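PDB 4OVQ: TRAP dicarboxylate ABC transporter, substrate-binding protein from Roseobacter denitrificans, which binds beta-D-glucuronate between its two lobes and, as a periplasmic TRAP solute-binding protein, probably delivers such sugar acids to a membrane transporter. Local coordinates for residues Ala145-Asn150 against Ser225-Leu230; Asn207-Tyr212 against Ala275-Val280. All blocks are in the same frame, centred on the assembly; numbering follows the deposited sequence.

Contact 1 (Ala145-Asn150 against Ser225-Leu230); sequences ARSFYN and SLSQHL. With BDP (beta-D-glucopyranuronic acid), chain C.
Phe148 and His229 meet across two antiparallel strands, ring centroids 4.2 Å apart and planes inclined at 31°. His229 CE1 sits over the centre of the phenyl face, while the opposite imidazole face rests on Arg146 O. His229 ND1 and Ser227 OG are hydrogen-bonded at 2.8 Å, and Ser227 OG accepts a further bond from Phe148 N. Between Ser225 and Leu230 the strand is interrupted by an inverse gamma turn centred on Leu226, and here serine side chains replace the regular ladder: Ser147 OG, set beside its own backbone N (chi1 -67°), takes the bond from Gln228 N at 2.8 Å. Backbone bonds hold both sides of this break: Arg146 N to Leu230 O at 2.8 Å in a regular antiparallel pair, and Ser225 N to Phe148 O at 2.9 Å. The Arg146 chain bends at chi3 (66°) and brings the guanidinium edge to the glucuronate: NH1 donates to BDP O5 and NH2 to BDP O6B, both at 3.0 Å. Glu206 forms a salt bridge with Arg146 NE and also accepts from His229 NE2, linking the two strands. So positioned, the guanidinium reads ring oxygen and carboxylate together, its charge probably partly offset by Glu206.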
ATOM      1  N   ALA A 145       6.348  -6.417   1.312  1.00 12.85           N
ATOM      2  CA  ALA A 145       5.362  -7.442   0.990  1.00 15.52           C
ATOM      3  C   ALA A 145       4.394  -7.657   2.153  1.00 12.28           C
ATOM      4  O   ALA A 145       4.788  -7.635   3.322  1.00 14.41           O
ATOM      5  CB  ALA A 145       6.038  -8.748   0.664  1.00 14.92           C
ATOM      6  N   ARG A 146       3.132  -7.906   1.799  1.00 11.36           N
ATOM      7  CA  ARG A 146       2.076  -8.226   2.740  1.00 13.46           C
ATOM      8  C   ARG A 146       1.932  -9.747   2.910  1.00 11.42           C
ATOM      9  O   ARG A 146       1.921 -10.481   1.928  1.00 13.32           O
ATOM     10  CB  ARG A 146       0.739  -7.631   2.241  1.00 10.89           C
ATOM     11  CG  ARG A 146       0.791  -6.161   1.966  1.00 11.29           C
ATOM     12  CD  ARG A 146      -0.501  -5.638   1.343  1.00  8.46           C
ATOM     13  NE  ARG A 146      -1.657  -5.697   2.221  1.00  9.94           N
ATOM     14  CZ  ARG A 146      -2.142  -4.659   2.904  1.00  8.28           C
ATOM     15  NH1 ARG A 146      -1.488  -3.505   2.933  1.00  7.99           N
ATOM     16  NH2 ARG A 146      -3.218  -4.822   3.631  1.00  8.49           N
ATOM     17  N   SER A 147       1.814 -10.179   4.155  1.00 11.44           N
ATOM     18  CA  SER A 147       1.621 -11.586   4.504  1.00 14.94           C
ATOM     19  C   SER A 147       0.513 -11.767   5.539  1.00 12.81           C
ATOM     20  O   SER A 147       0.182 -10.835   6.271  1.00 13.04           O
ATOM     21  CB  SER A 147       2.902 -12.163   5.089  1.00 12.33           C
ATOM     22  OG  SER A 147       3.924 -12.225   4.110  1.00 15.05           O
ATOM     23  N   PHE A 148      -0.027 -12.987   5.612  1.00 13.19           N
ATOM     24  CA  PHE A 148      -1.140 -13.283   6.486  1.00 13.31           C
ATOM     25  C   PHE A 148      -0.749 -13.335   7.949  1.00 12.72           C
ATOM     26  O   PHE A 148       0.329 -13.810   8.319  1.00 15.24           O
ATOM     27  CB  PHE A 148      -1.767 -14.650   6.138  1.00 11.52           C
ATOM     28  CG  PHE A 148      -2.449 -14.686   4.805  1.00 16.00           C
ATOM     29  CD1 PHE A 148      -3.583 -13.927   4.575  1.00 15.64           C
ATOM     30  CD2 PHE A 148      -1.982 -15.510   3.784  1.00 16.65           C
ATOM     31  CE1 PHE A 148      -4.220 -13.975   3.350  1.00 17.24           C
ATOM     32  CE2 PHE A 148      -2.615 -15.552   2.578  1.00 18.62           C
ATOM     33  CZ  PHE A 148      -3.738 -14.768   2.357  1.00 15.47           C
ATOM     34  N   TYR A 149      -1.662 -12.904   8.804  1.00 12.29           N
ATOM     35  CA  TYR A 149      -1.534 -13.155  10.222  1.00 13.89           C
ATOM     36  C   TYR A 149      -2.892 -13.468  10.853  1.00 17.06           C
ATOM     37  O   TYR A 149      -3.921 -12.964  10.415  1.00 11.71           O
ATOM     38  CB  TYR A 149      -0.853 -11.996  10.946  1.00 16.48           C
ATOM     39  CG  TYR A 149      -1.331 -10.577  10.657  1.00  9.42           C
ATOM     40  CD1 TYR A 149      -2.314  -9.991  11.410  1.00  8.99           C
ATOM     41  CD2 TYR A 149      -0.681  -9.792   9.713  1.00  9.81           C
ATOM     42  CE1 TYR A 149      -2.694  -8.673  11.209  1.00 10.19           C
ATOM     43  CE2 TYR A 149      -1.049  -8.472   9.480  1.00  9.67           C
ATOM     44  CZ  TYR A 149      -2.060  -7.915  10.241  1.00  9.74           C
ATOM     45  OH  TYR A 149      -2.408  -6.596  10.009  1.00 10.30           O
ATOM     46  N   ASN A 150      -2.891 -14.305  11.888  1.00 15.49           N
ATOM     47  CA  ASN A 150      -4.114 -14.650  12.599  1.00 13.29           C
ATOM     48  C   ASN A 150      -3.750 -15.194  13.969  1.00 15.72           C
ATOM     49  O   ASN A 150      -2.578 -15.438  14.244  1.00 16.86           O
ATOM     50  CB  ASN A 150      -4.967 -15.651  11.825  1.00 17.25           C
ATOM     51  CG  ASN A 150      -4.412 -17.065  11.890  1.00 17.00           C
ATOM     52  OD1 ASN A 150      -4.911 -17.897  12.656  1.00 18.99           O
ATOM     53  ND2 ASN A 150      -3.387 -17.341  11.092  1.00 17.33           N
ATOM     54  N   SER A 225       2.501 -15.600   8.903  1.00 18.30           N
ATOM     55  CA  SER A 225       2.876 -16.565   7.876  1.00 17.16           C
ATOM     56  C   SER A 225       3.284 -15.832   6.614  1.00 22.00           C
ATOM     57  O   SER A 225       2.477 -15.112   6.030  1.00 17.97           O
ATOM     58  CB  SER A 225       1.702 -17.511   7.566  1.00 16.20           C
ATOM     59  OG  SER A 225       1.317 -18.282   8.689  1.00 18.95           O
ATOM     60  N   LEU A 226       4.528 -16.049   6.182  1.00 21.26           N
ATOM     61  CA  LEU A 226       5.155 -15.294   5.102  1.00 16.17           C
ATOM     62  C   LEU A 226       4.711 -15.696   3.703  1.00 19.59           C
ATOM     63  O   LEU A 226       5.506 -16.161   2.877  1.00 20.08           O
ATOM     64  CB  LEU A 226       6.685 -15.369   5.209  1.00 19.37           C
ATOM     65  CG  LEU A 226       7.225 -14.607   6.423  1.00 20.98           C
ATOM     66  CD1 LEU A 226       8.562 -15.135   6.902  1.00 25.33           C
ATOM     67  CD2 LEU A 226       7.351 -13.121   6.119  1.00 19.21           C
ATOM     68  N   SER A 227       3.429 -15.469   3.434  1.00 13.83           N
ATOM     69  CA  SER A 227       2.844 -15.702   2.123  1.00 17.88           C
ATOM     70  C   SER A 227       3.348 -14.695   1.115  1.00 15.43           C
ATOM     71  O   SER A 227       3.470 -14.994  -0.057  1.00 20.26           O
ATOM     72  CB  SER A 227       1.319 -15.595   2.229  1.00 22.04           C
ATOM     73  OG  SER A 227       0.966 -14.422   2.957  1.00 16.58           O
ATOM     74  N   GLN A 228       3.603 -13.467   1.566  1.00 18.39           N
ATOM     75  CA  GLN A 228       4.066 -12.421   0.669  1.00 13.76           C
ATOM     76  C   GLN A 228       3.249 -12.388  -0.625  1.00 14.31           C
ATOM     77  O   GLN A 228       3.783 -12.300  -1.727  1.00 17.08           O
ATOM     78  CB  GLN A 228       5.550 -12.636   0.373  1.00 20.47           C
ATOM     79  CG  GLN A 228       6.413 -12.543   1.621  1.00 15.80           C
ATOM     80  CD  GLN A 228       7.871 -12.879   1.359  1.00 25.24           C
ATOM     81  OE1 GLN A 228       8.188 -13.708   0.503  1.00 33.80           O
ATOM     82  NE2 GLN A 228       8.764 -12.235   2.099  1.00 18.63           N
ATOM     83  N   HIS A 229       1.926 -12.390  -0.450  1.00 14.40           N
ATOM     84  CA  HIS A 229       0.968 -12.537  -1.542  1.00 12.27           C
ATOM     85  C   HIS A 229       0.688 -11.243  -2.294  1.00 11.99           C
ATOM     86  O   HIS A 229       0.213 -11.287  -3.428  1.00 15.69           O
ATOM     87  CB  HIS A 229      -0.350 -13.091  -1.001  1.00 12.08           C
ATOM     88  CG  HIS A 229      -0.873 -12.338   0.186  1.00 12.61           C
ATOM     89  ND1 HIS A 229      -0.689 -12.771   1.477  1.00 14.03           N
ATOM     90  CD2 HIS A 229      -1.548 -11.168   0.270  1.00 11.84           C
ATOM     91  CE1 HIS A 229      -1.219 -11.895   2.311  1.00 12.52           C
ATOM     92  NE2 HIS A 229      -1.739 -10.908   1.598  1.00 12.11           N
ATOM     93  N   LEU A 230       0.952 -10.097  -1.659  1.00 13.01           N
ATOM     94  CA  LEU A 230       0.774  -8.797  -2.299  1.00 12.63           C
ATOM     95  C   LEU A 230       2.025  -7.966  -2.053  1.00 11.02           C
ATOM     96  O   LEU A 230       2.543  -7.945  -0.907  1.00 16.10           O
ATOM     97  CB  LEU A 230      -0.450  -8.082  -1.717  1.00 11.42           C
ATOM     98  CG  LEU A 230      -1.822  -8.617  -2.171  1.00 10.91           C
ATOM     99  CD1 LEU A 230      -2.957  -8.098  -1.282  1.00 10.62           C
ATOM    100  CD2 LEU A 230      -2.072  -8.263  -3.627  1.00 12.94           C
TER
HETATM  101  C1  BDP C 402      -0.523  -0.596   5.042  1.00  7.53           C
HETATM  102  C2  BDP C 402      -0.527   0.642   4.183  1.00  6.68           C
HETATM  103  C3  BDP C 402      -1.619   1.495   4.661  1.00  5.36           C
HETATM  104  C4  BDP C 402      -2.922   0.776   4.558  1.00  6.15           C
HETATM  105  C5  BDP C 402      -2.875  -0.511   5.348  1.00  7.19           C
HETATM  106  C6  BDP C 402      -4.171  -1.331   5.243  1.00  6.28           C
HETATM  107  O2  BDP C 402       0.757   1.305   4.444  1.00  7.35           O
HETATM  108  O3  BDP C 402      -1.683   2.606   3.691  1.00  6.19           O
HETATM  109  O4  BDP C 402      -4.021   1.647   5.061  1.00  6.66           O
HETATM  110  O5  BDP C 402      -1.790  -1.329   4.932  1.00  6.88           O
HETATM  111  O6A BDP C 402      -5.279  -0.720   5.172  1.00  8.44           O
HETATM  112  O1  BDP C 402       0.465  -1.514   4.674  1.00  7.09           O
HETATM  113  O6B BDP C 402      -4.014  -2.567   5.394  1.00  7.81           O
HETATM  114  O   HOH W   1      -0.849 -16.539   9.876  1.00 17.41           O

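Contact 2 (Asn207-Tyr212 against Ala275-Val280); sequences NNWPSY and ASRAAV. With BDP (beta-D-glucopyranuronic acid), chain C.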
ATOM      1  N   ASN A 207      -0.576  -7.987   6.105  1.00 11.51           N
ATOM      2  CA  ASN A 207       0.133  -6.737   6.002  1.00  9.12           C
ATOM      3  C   ASN A 207       1.626  -6.936   6.080  1.00 14.28           C
ATOM      4  O   ASN A 207       2.092  -8.041   6.255  1.00 13.43           O
ATOM      5  CB  ASN A 207      -0.322  -5.744   7.073  1.00 11.46           C
ATOM      6  CG  ASN A 207      -0.459  -4.348   6.513  1.00 12.94           C
ATOM      7  OD1 ASN A 207       0.499  -3.838   5.930  1.00 12.28           O
ATOM      8  ND2 ASN A 207      -1.641  -3.745   6.629  1.00  9.75           N
ATOM      9  N   ASN A 208       2.370  -5.850   5.915  1.00 12.39           N
ATOM     10  CA  ASN A 208       3.828  -5.907   6.060  1.00 13.87           C
ATOM     11  C   ASN A 208       4.230  -5.938   7.550  1.00 12.19           C
ATOM     12  O   ASN A 208       3.408  -5.745   8.445  1.00 13.72           O
ATOM     13  CB  ASN A 208       4.447  -4.715   5.344  1.00 10.89           C
ATOM     14  CG  ASN A 208       3.840  -3.386   5.771  1.00  9.53           C
ATOM     15  OD1 ASN A 208       3.675  -3.101   6.947  1.00 11.94           O
ATOM     16  ND2 ASN A 208       3.494  -2.543   4.780  1.00 10.58           N
ATOM     17  N   TRP A 209       5.513  -6.189   7.829  1.00 15.38           N
ATOM     18  CA  TRP A 209       5.961  -6.250   9.221  1.00 15.32           C
ATOM     19  C   TRP A 209       5.716  -4.980  10.015  1.00  9.74           C
ATOM     20  O   TRP A 209       5.238  -5.033  11.143  1.00 13.77           O
ATOM     21  CB  TRP A 209       7.448  -6.603   9.350  1.00 16.59           C
ATOM     22  CG  TRP A 209       7.797  -7.997   9.006  1.00 18.85           C
ATOM     23  CD1 TRP A 209       8.407  -8.418   7.871  1.00 19.93           C
ATOM     24  CD2 TRP A 209       7.594  -9.167   9.814  1.00 20.86           C
ATOM     25  NE1 TRP A 209       8.598  -9.777   7.906  1.00 20.88           N
ATOM     26  CE2 TRP A 209       8.112 -10.263   9.093  1.00 17.68           C
ATOM     27  CE3 TRP A 209       7.015  -9.397  11.068  1.00 23.74           C
ATOM     28  CZ2 TRP A 209       8.078 -11.577   9.592  1.00 21.19           C
ATOM     29  CZ3 TRP A 209       6.977 -10.705  11.558  1.00 18.91           C
ATOM     30  CH2 TRP A 209       7.514 -11.773  10.815  1.00 19.79           C
ATOM     31  N   PRO A 210       6.059  -3.806   9.456  1.00  9.48           N
ATOM     32  CA  PRO A 210       5.880  -2.587  10.250  1.00 13.78           C
ATOM     33  C   PRO A 210       4.426  -2.246  10.644  1.00 13.85           C
ATOM     34  O   PRO A 210       4.176  -1.699  11.718  1.00 12.16           O
ATOM     35  CB  PRO A 210       6.510  -1.504   9.364  1.00 14.95           C
ATOM     36  CG  PRO A 210       7.501  -2.249   8.521  1.00 18.08           C
ATOM     37  CD  PRO A 210       6.807  -3.547   8.220  1.00 13.81           C
ATOM     38  N   SER A 211       3.474  -2.561   9.774  1.00 15.19           N
ATOM     39  CA  SER A 211       2.059  -2.334  10.088  1.00 15.00           C
ATOM     40  C   SER A 211       1.571  -3.344  11.118  1.00 10.35           C
ATOM     41  O   SER A 211       0.841  -3.001  12.026  1.00 11.06           O
ATOM     42  CB  SER A 211       1.191  -2.459   8.841  1.00 12.87           C
ATOM     43  OG  SER A 211       1.277  -1.322   7.999  1.00 16.66           O
ATOM     44  N   TYR A 212       1.986  -4.592  10.958  1.00 13.06           N
ATOM     45  CA  TYR A 212       1.607  -5.666  11.882  1.00 12.87           C
ATOM     46  C   TYR A 212       2.052  -5.279  13.282  1.00 17.90           C
ATOM     47  O   TYR A 212       1.329  -5.438  14.259  1.00 15.80           O
ATOM     48  CB  TYR A 212       2.293  -6.945  11.450  1.00 14.01           C
ATOM     49  CG  TYR A 212       2.138  -8.176  12.320  1.00 14.88           C
ATOM     50  CD1 TYR A 212       0.877  -8.663  12.658  1.00 13.70           C
ATOM     51  CD2 TYR A 212       3.258  -8.912  12.736  1.00 15.82           C
ATOM     52  CE1 TYR A 212       0.747  -9.810  13.404  1.00 16.08           C
ATOM     53  CE2 TYR A 212       3.117 -10.049  13.510  1.00 16.72           C
ATOM     54  CZ  TYR A 212       1.865 -10.486  13.833  1.00 16.97           C
ATOM     55  OH  TYR A 212       1.756 -11.630  14.578  1.00 17.01           O
ATOM     56  N   ALA A 275      13.569  -4.191  12.296  1.00 20.07           N
ATOM     57  CA  ALA A 275      13.319  -3.827  13.687  1.00 24.72           C
ATOM     58  C   ALA A 275      11.930  -4.268  14.134  1.00 29.09           C
ATOM     59  O   ALA A 275      11.755  -4.752  15.253  1.00 22.62           O
ATOM     60  CB  ALA A 275      13.479  -2.321  13.875  1.00 23.19           C
ATOM     61  N   SER A 276      10.942  -4.070  13.259  1.00 18.65           N
ATOM     62  CA  SER A 276       9.563  -4.489  13.530  1.00 14.72           C
ATOM     63  C   SER A 276       9.485  -5.986  13.672  1.00 15.61           C
ATOM     64  O   SER A 276       8.897  -6.514  14.620  1.00 19.95           O
ATOM     65  CB  SER A 276       8.623  -4.021  12.384  1.00 13.92           C
ATOM     66  OG  SER A 276       8.404  -2.651  12.526  1.00 20.20           O
ATOM     67  N   ARG A 277      10.040  -6.687  12.697  1.00 18.77           N
ATOM     68  CA  ARG A 277       9.998  -8.130  12.751  1.00 23.72           C
ATOM     69  C   ARG A 277      10.678  -8.641  14.031  1.00 24.58           C
ATOM     70  O   ARG A 277      10.190  -9.575  14.681  1.00 22.46           O
ATOM     71  CB  ARG A 277      10.667  -8.738  11.527  1.00 20.20           C
ATOM     72  CG  ARG A 277      10.648 -10.244  11.604  1.00 27.45           C
ATOM     73  CD  ARG A 277      11.463 -10.924  10.547  1.00 23.65           C
ATOM     74  NE  ARG A 277      11.459 -12.367  10.762  1.00 21.08           N
ATOM     75  CZ  ARG A 277      11.511 -13.270   9.792  1.00 21.32           C
ATOM     76  NH1 ARG A 277      11.614 -12.887   8.528  1.00 25.50           N
ATOM     77  NH2 ARG A 277      11.488 -14.564  10.094  1.00 30.97           N
ATOM     78  N   ALA A 278      11.794  -8.017  14.401  1.00 25.90           N
ATOM     79  CA  ALA A 278      12.538  -8.482  15.570  1.00 25.01           C
ATOM     80  C   ALA A 278      11.771  -8.227  16.862  1.00 28.13           C
ATOM     81  O   ALA A 278      11.746  -9.072  17.766  1.00 24.31           O
ATOM     82  CB  ALA A 278      13.895  -7.824  15.621  1.00 25.35           C
ATOM     83  N   ALA A 279      11.136  -7.067  16.953  1.00 23.35           N
ATOM     84  CA  ALA A 279      10.379  -6.728  18.145  1.00 27.96           C
ATOM     85  C   ALA A 279       9.173  -7.650  18.347  1.00 28.47           C
ATOM     86  O   ALA A 279       8.842  -8.011  19.486  1.00 25.34           O
ATOM     87  CB  ALA A 279       9.949  -5.273  18.101  1.00 30.39           C
ATOM     88  N   VAL A 280       8.501  -8.055  17.270  1.00 23.96           N
ATOM     89  CA  VAL A 280       7.329  -8.911  17.474  1.00 23.80           C
ATOM     90  C   VAL A 280       7.708 -10.375  17.716  1.00 28.29           C
ATOM     91  O   VAL A 280       6.988 -11.078  18.422  1.00 24.27           O
ATOM     92  CB  VAL A 280       6.268  -8.803  16.330  1.00 24.68           C
ATOM     93  CG1 VAL A 280       5.966  -7.367  16.044  1.00 23.30           C
ATOM     94  CG2 VAL A 280       6.740  -9.514  15.070  1.00 19.81           C
TER
HETATM   95  C1  BDP C 402      -0.523  -0.596   5.042  1.00  7.53           C
HETATM   96  C2  BDP C 402      -0.527   0.642   4.183  1.00  6.68           C
HETATM   97  C3  BDP C 402      -1.619   1.495   4.661  1.00  5.36           C
HETATM   98  C4  BDP C 402      -2.922   0.776   4.558  1.00  6.15           C
HETATM   99  C5  BDP C 402      -2.875  -0.511   5.348  1.00  7.19           C
HETATM  100  C6  BDP C 402      -4.171  -1.331   5.243  1.00  6.28           C
HETATM  101  O2  BDP C 402       0.757   1.305   4.444  1.00  7.35           O
HETATM  102  O3  BDP C 402      -1.683   2.606   3.691  1.00  6.19           O
HETATM  103  O4  BDP C 402      -4.021   1.647   5.061  1.00  6.66           O
HETATM  104  O5  BDP C 402      -1.790  -1.329   4.932  1.00  6.88           O
HETATM  105  O6A BDP C 402      -5.279  -0.720   5.172  1.00  8.44           O
HETATM  106  O1  BDP C 402       0.465  -1.514   4.674  1.00  7.09           O
HETATM  107  O6B BDP C 402      -4.014  -2.567   5.394  1.00  7.81           O
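A helix N-terminus at the sugar site packs here against the long helix 248-282, Trp209 and Pro210 meeting Ser276, Arg277 and Val280. The indole lies against the aliphatic stem of Arg277, whose CG stands 3.4 Å from the centroid of the six-membered ring and only 5° off its normal, a CH-pi contact. With CG anti to the backbone N (chi1 179°) and the chain extended as far as NE, Arg277 runs across the indole; its guanidinium, tilted 23° from the ring plane, has Trp209 CZ2 over one face. The charged end is held by a salt bridge to Glu281, while Tyr224 stacks on Trp209. Further along, Val280 CG2 fills the angle between the two aromatic side chains, 3.7 Å from Trp209 CZ3 and 4.0 Å from Tyr212 CE2. Ser276 OG lies against Pro210 CA at 3.4 Å and is hydrogen-bonded to Glu213 and Arg272. Away from this interface, Asn208 is the N-cap: its OD1 accepts from Ser211 N at 2.9 Å, nearly in line with the side-chain carbonyl. The preceding Asn207 grips the ligand with both ends of its amide, OD1 accepting from BDP O1 at 2.6 Å and ND2 donating to BDP O5 at 3.0 Å. Asn207 OD1 also takes Asn208 N, on a lone pair in the carbonyl plane, which helps fix the amide's rotation. The whole is an asparagine N-cap at a strand-to-helix turn lining the sugar cleft of a TRAP solute-binding protein, backed by its long helix 248-282.

In the fold
Both contacts are buried and reach the same glucuronate, but from different elements. Contact 1 lies inside the four-stranded sheet, joining strands 146-150 and 223-230; contact 2 joins the short helix 209-214 to helix 248-282 and approaches the surface at Arg277. Their chemistry differs accordingly: backbone and serine hydrogen bonds dominate the first, apolar and CH-pi packing the second. The two meet directly, since strand 204-207 borders strand 146-150, with Ser147 O 3.0 Å from Asn207 N, a probable hydrogen bond, and the rings of Tyr149 and Tyr212 touching. Arg146 and Asn207 consequently sit side by side on neighbouring strands, and sheet edge and helix start together form one wall of the sugar site.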